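Local coordinates for Esterase/lipase-like protein (Caldicellulosiruptor lactoaceticus 6A, PDB 6A6O), which hydrolyses both acetyl esters and xylosides, a bifunctional enzyme with acetyl esterase and 1,4-beta-xylosidase activities, at residues L130-G135 with L169-I174; T214-T219 with E228-F233. All coordinates share one frame; numbering follows the deposited sequence.

Contacts 1 and 2 lie on adjoining strands of one sheet, their centres about 9 Å apart, and illustrate how an alpha/beta-hydrolase carries its catalytic groups on loops after the C-terminal ends of its strands. Contact 1 joins strand 127-132 and the Ser133 turn to strand 167-170; contact 2 lays helix 228-239 on strand 214-219, the next strand of the sheet. The backbone stitches them together: Tyr171 N lies 2.8 Å from Trp217 O, and Leu169 N lies 2.8 Å from Phe215 O, both probable hydrogen bonds. Cys170 CB also packs 3.2 Å from Trp217 NE1. Ser133 probably forms a catalytic triad with His254 and Asp222, and His218 of contact 2 touches this group.

Contact 1. Residues L130-G135 with L169-I174; sequences LGFSAG and LCYPVI
Parallel strand pairing joins Gly131 to Leu169 and Phe132 to Cys170, and three backbone hydrogen bonds join the segments, the first within the strands and the other two continuing past their ends. Cys170 N donates to Gly131 O at 2.9 Å, and Ser133 N reaches Cys170 O at 3.0 Å in a nearly straight bond. The third differs in approach: Val173 N lies above the carbonyl plane of Ser133, 3.1 Å from its O. CA-H...O contacts from Phe132 to Cys170 O and from Ser133 to Tyr171 O supplement these bonds.

Sulfur and aromatic contacts gather on the Phe132 side of the sheet. Cys170 SG sits over one face of the Phe132 ring, 4.2 Å from its centroid, while Cys170 CB presses on CD2 of that ring. With CG between its backbone N and carbonyl carbon (chi1 40°), Tyr171 swings its ring back over the turn: CD1 meets Ser133 CB at 3.8 Å, and OH comes within 3.3 Å of Phe132 CD2. The two rings are inclined at 48°. Glu72 and Gly257 hydrogen-bond the Tyr171 hydroxyl, fixing its far end.

Ser133 has a positive phi (57°), consistent with the strained strand-to-helix turn of a GxSxG nucleophile elbow. Its OG hydrogen-bonds His254, so the chemistry implies a probable nucleophile whose backbone is gripped at both N and O by residues 170-173.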
# COMPACT_ATOMS: atom_id res chain seq x y z
N LEU A 130 -1.79 3.01 1.30
CA LEU A 130 -2.66 3.33 0.18
C LEU A 130 -1.97 2.83 -1.09
O LEU A 130 -0.82 3.17 -1.34
CB LEU A 130 -2.95 4.84 0.12
CG LEU A 130 -3.90 5.38 -0.97
CD1 LEU A 130 -4.57 6.68 -0.57
CD2 LEU A 130 -3.14 5.58 -2.30
N GLY A 131 -2.65 1.99 -1.86
CA GLY A 131 -2.04 1.37 -3.02
C GLY A 131 -2.94 1.43 -4.23
O GLY A 131 -4.16 1.37 -4.13
N PHE A 132 -2.30 1.56 -5.39
CA PHE A 132 -2.94 1.57 -6.70
C PHE A 132 -2.56 0.31 -7.48
O PHE A 132 -1.37 0.01 -7.64
CB PHE A 132 -2.49 2.78 -7.52
CG PHE A 132 -2.82 4.11 -6.91
CD1 PHE A 132 -1.95 4.71 -6.01
CD2 PHE A 132 -3.98 4.77 -7.28
CE1 PHE A 132 -2.25 5.96 -5.48
CE2 PHE A 132 -4.29 6.00 -6.75
CZ PHE A 132 -3.43 6.60 -5.84
N SER A 133 -3.56 -0.37 -8.03
CA SER A 133 -3.36 -1.47 -8.99
C SER A 133 -2.46 -2.54 -8.36
O SER A 133 -2.83 -3.08 -7.31
CB SER A 133 -2.84 -0.87 -10.31
OG SER A 133 -2.83 -1.87 -11.32
N ALA A 134 -1.30 -2.87 -8.93
CA ALA A 134 -0.40 -3.82 -8.28
C ALA A 134 0.08 -3.31 -6.92
O ALA A 134 0.35 -4.12 -6.02
CB ALA A 134 0.79 -4.13 -9.18
N GLY A 135 0.22 -1.99 -6.76
CA GLY A 135 0.48 -1.44 -5.44
C GLY A 135 -0.67 -1.67 -4.47
O GLY A 135 -0.45 -1.82 -3.26
N LEU A 169 -7.43 1.09 -1.04
CA LEU A 169 -7.16 0.29 -2.23
C LEU A 169 -7.80 0.97 -3.43
O LEU A 169 -9.02 1.18 -3.44
CB LEU A 169 -7.72 -1.13 -2.08
CG LEU A 169 -7.17 -1.87 -0.87
CD1 LEU A 169 -7.86 -3.24 -0.75
CD2 LEU A 169 -5.63 -2.03 -0.95
N CYS A 170 -7.00 1.29 -4.43
CA CYS A 170 -7.45 2.05 -5.59
C CYS A 170 -7.28 1.18 -6.82
O CYS A 170 -6.16 0.79 -7.16
CB CYS A 170 -6.64 3.34 -5.74
SG CYS A 170 -6.51 4.30 -4.20
N TYR A 171 -8.42 0.87 -7.49
CA TYR A 171 -8.49 -0.14 -8.54
C TYR A 171 -7.48 -1.27 -8.32
O TYR A 171 -6.64 -1.54 -9.19
CB TYR A 171 -8.33 0.52 -9.93
CG TYR A 171 -7.31 1.64 -10.06
CD1 TYR A 171 -5.96 1.35 -10.34
CD2 TYR A 171 -7.69 2.97 -9.94
CE1 TYR A 171 -5.03 2.38 -10.48
CE2 TYR A 171 -6.76 4.00 -10.08
CZ TYR A 171 -5.44 3.70 -10.35
OH TYR A 171 -4.54 4.74 -10.49
N PRO A 172 -7.57 -2.00 -7.20
CA PRO A 172 -6.54 -2.98 -6.85
C PRO A 172 -6.58 -4.29 -7.62
O PRO A 172 -7.65 -4.84 -7.92
CB PRO A 172 -6.83 -3.25 -5.36
CG PRO A 172 -8.32 -3.08 -5.28
CD PRO A 172 -8.59 -1.88 -6.14
N VAL A 173 -5.38 -4.78 -7.94
CA VAL A 173 -5.16 -6.20 -8.16
C VAL A 173 -5.38 -6.92 -6.84
O VAL A 173 -4.80 -6.54 -5.82
CB VAL A 173 -3.74 -6.42 -8.70
CG1 VAL A 173 -3.36 -7.89 -8.71
CG2 VAL A 173 -3.60 -5.78 -10.10
N ILE A 174 -6.24 -7.95 -6.83
CA ILE A 174 -6.58 -8.62 -5.58
C ILE A 174 -6.41 -10.12 -5.77
O ILE A 174 -5.66 -10.78 -5.03
CB ILE A 174 -8.02 -8.29 -5.13
CG1 ILE A 174 -8.14 -6.83 -4.66
CG2 ILE A 174 -8.48 -9.23 -4.00
CD1 ILE A 174 -7.35 -6.49 -3.38

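Contact 2. Residues T214-T219 with E228-F233; sequences TFLWHT and ENSLLF
The beta-alpha-beta unit formed by strand 214-219, helix 228-239 and strand 244-249 supplies this contact, in which the start of the helix lies along the strand, running the opposite way. The two short segments are nearly antiparallel, at 154°, with their axes 8.5 Å apart at closest approach. Thr214, Leu216 and His218, alternate residues of the strand, turn their side chains toward the helix, which answers with Ser230 and Phe233.

The polar part is a single, nearly straight hydrogen bond between His218 ND1 and Ser230 OG, 2.8 Å long. The hydroxyl meets the imidazole at its edge, in the ring plane. Because Val225 O hydrogen-bonds NE2, both ring nitrogens are held and rotation of the buried ring is restricted. A chi1 of -73° sets Ser230 OG anti to its own carbonyl carbon and directs it to the histidine.

Van der Waals contacts continue toward the start of the strand. Leu216 CD2 lies 3.8 Å from Ser230 O and 4.0 Å from Phe233 CB, thus spanning nearly one helical turn. Thr214 CG2 approaches Phe233 CE2 at 4.1 Å, the two side chains crossing at about a right angle. Leu169 of the adjacent strand also packs on Phe233.

Such a helix, resting on the strand it follows and leading into the next parallel one, is typical of the right-handed crossovers of the alpha/beta-hydrolase fold.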
# COMPACT_ATOMS: atom_id res chain seq x y z
N THR A 214 -10.91 -0.62 5.80
CA THR A 214 -10.46 -0.53 4.41
C THR A 214 -11.42 0.34 3.61
O THR A 214 -12.63 0.31 3.83
CB THR A 214 -10.37 -1.95 3.79
OG1 THR A 214 -9.40 -2.72 4.51
CG2 THR A 214 -9.93 -1.90 2.30
N PHE A 215 -10.86 1.14 2.71
CA PHE A 215 -11.59 1.96 1.74
C PHE A 215 -11.16 1.47 0.36
O PHE A 215 -9.95 1.37 0.10
CB PHE A 215 -11.23 3.45 1.94
CG PHE A 215 -11.82 4.41 0.92
CD1 PHE A 215 -11.33 4.49 -0.38
CD2 PHE A 215 -12.82 5.31 1.32
CE1 PHE A 215 -11.86 5.40 -1.29
CE2 PHE A 215 -13.35 6.23 0.41
CZ PHE A 215 -12.88 6.29 -0.89
N LEU A 216 -12.12 1.16 -0.51
CA LEU A 216 -11.81 0.72 -1.87
C LEU A 216 -12.53 1.59 -2.88
O LEU A 216 -13.66 2.03 -2.64
CB LEU A 216 -12.23 -0.73 -2.15
CG LEU A 216 -11.77 -1.84 -1.22
CD1 LEU A 216 -12.83 -2.04 -0.12
CD2 LEU A 216 -11.55 -3.14 -2.00
N TRP A 217 -11.89 1.82 -4.03
CA TRP A 217 -12.62 2.37 -5.17
C TRP A 217 -12.11 1.76 -6.47
O TRP A 217 -11.00 1.22 -6.55
CB TRP A 217 -12.55 3.91 -5.19
CG TRP A 217 -11.26 4.50 -5.68
CD1 TRP A 217 -10.15 4.80 -4.93
CD2 TRP A 217 -10.94 4.89 -7.02
NE1 TRP A 217 -9.17 5.36 -5.72
CE2 TRP A 217 -9.62 5.42 -7.01
CE3 TRP A 217 -11.64 4.84 -8.23
CZ2 TRP A 217 -8.99 5.89 -8.17
CZ3 TRP A 217 -11.01 5.31 -9.38
CH2 TRP A 217 -9.70 5.83 -9.34
N HIS A 218 -12.97 1.82 -7.50
CA HIS A 218 -12.76 1.12 -8.76
C HIS A 218 -13.71 1.70 -9.79
O HIS A 218 -14.74 2.29 -9.44
CB HIS A 218 -13.03 -0.39 -8.60
CG HIS A 218 -12.07 -1.29 -9.32
ND1 HIS A 218 -11.35 -2.27 -8.67
CD2 HIS A 218 -11.78 -1.43 -10.64
CE1 HIS A 218 -10.60 -2.91 -9.55
NE2 HIS A 218 -10.86 -2.44 -10.75
N THR A 219 -13.41 1.50 -11.07
CA THR A 219 -14.39 1.78 -12.11
C THR A 219 -14.96 0.47 -12.65
O THR A 219 -14.24 -0.53 -12.78
CB THR A 219 -13.83 2.63 -13.27
OG1 THR A 219 -12.72 1.96 -13.89
CG2 THR A 219 -13.38 3.97 -12.75
N GLU A 228 -14.34 -6.90 -10.33
CA GLU A 228 -14.55 -8.04 -9.44
C GLU A 228 -13.48 -8.14 -8.35
O GLU A 228 -13.75 -8.69 -7.28
CB GLU A 228 -14.55 -9.33 -10.26
CG GLU A 228 -15.83 -9.53 -11.07
CD GLU A 228 -15.68 -9.09 -12.51
OE1 GLU A 228 -14.95 -8.11 -12.79
OE2 GLU A 228 -16.31 -9.73 -13.39
N ASN A 229 -12.27 -7.64 -8.61
CA ASN A 229 -11.22 -7.70 -7.59
C ASN A 229 -11.62 -6.94 -6.34
O ASN A 229 -11.45 -7.44 -5.21
CB ASN A 229 -9.91 -7.16 -8.18
CG ASN A 229 -9.24 -8.16 -9.10
OD1 ASN A 229 -8.52 -9.04 -8.64
ND2 ASN A 229 -9.48 -8.04 -10.41
N SER A 230 -12.16 -5.72 -6.50
CA SER A 230 -12.62 -4.95 -5.35
C SER A 230 -13.85 -5.58 -4.72
O SER A 230 -13.99 -5.57 -3.50
CB SER A 230 -12.93 -3.50 -5.74
OG SER A 230 -11.72 -2.79 -5.97
N LEU A 231 -14.77 -6.10 -5.55
CA LEU A 231 -15.96 -6.74 -5.00
C LEU A 231 -15.60 -7.97 -4.16
O LEU A 231 -16.20 -8.20 -3.10
CB LEU A 231 -16.91 -7.12 -6.15
CG LEU A 231 -17.49 -5.94 -6.94
CD1 LEU A 231 -18.22 -6.42 -8.20
CD2 LEU A 231 -18.42 -5.14 -6.03
N LEU A 232 -14.63 -8.77 -4.62
CA LEU A 232 -14.20 -9.94 -3.85
C LEU A 232 -13.60 -9.53 -2.51
O LEU A 232 -13.84 -10.18 -1.49
CB LEU A 232 -13.17 -10.76 -4.64
CG LEU A 232 -13.69 -11.62 -5.80
CD1 LEU A 232 -12.52 -12.18 -6.60
CD2 LEU A 232 -14.55 -12.74 -5.25
N PHE A 233 -12.77 -8.48 -2.50
CA PHE A 233 -12.17 -8.08 -1.24
C PHE A 233 -13.24 -7.55 -0.29
O PHE A 233 -13.21 -7.84 0.92
CB PHE A 233 -11.06 -7.04 -1.48
CG PHE A 233 -10.06 -6.95 -0.35
CD1 PHE A 233 -9.04 -7.89 -0.23
CD2 PHE A 233 -10.13 -5.92 0.58
CE1 PHE A 233 -8.10 -7.81 0.80
CE2 PHE A 233 -9.21 -5.84 1.63
CZ PHE A 233 -8.19 -6.78 1.73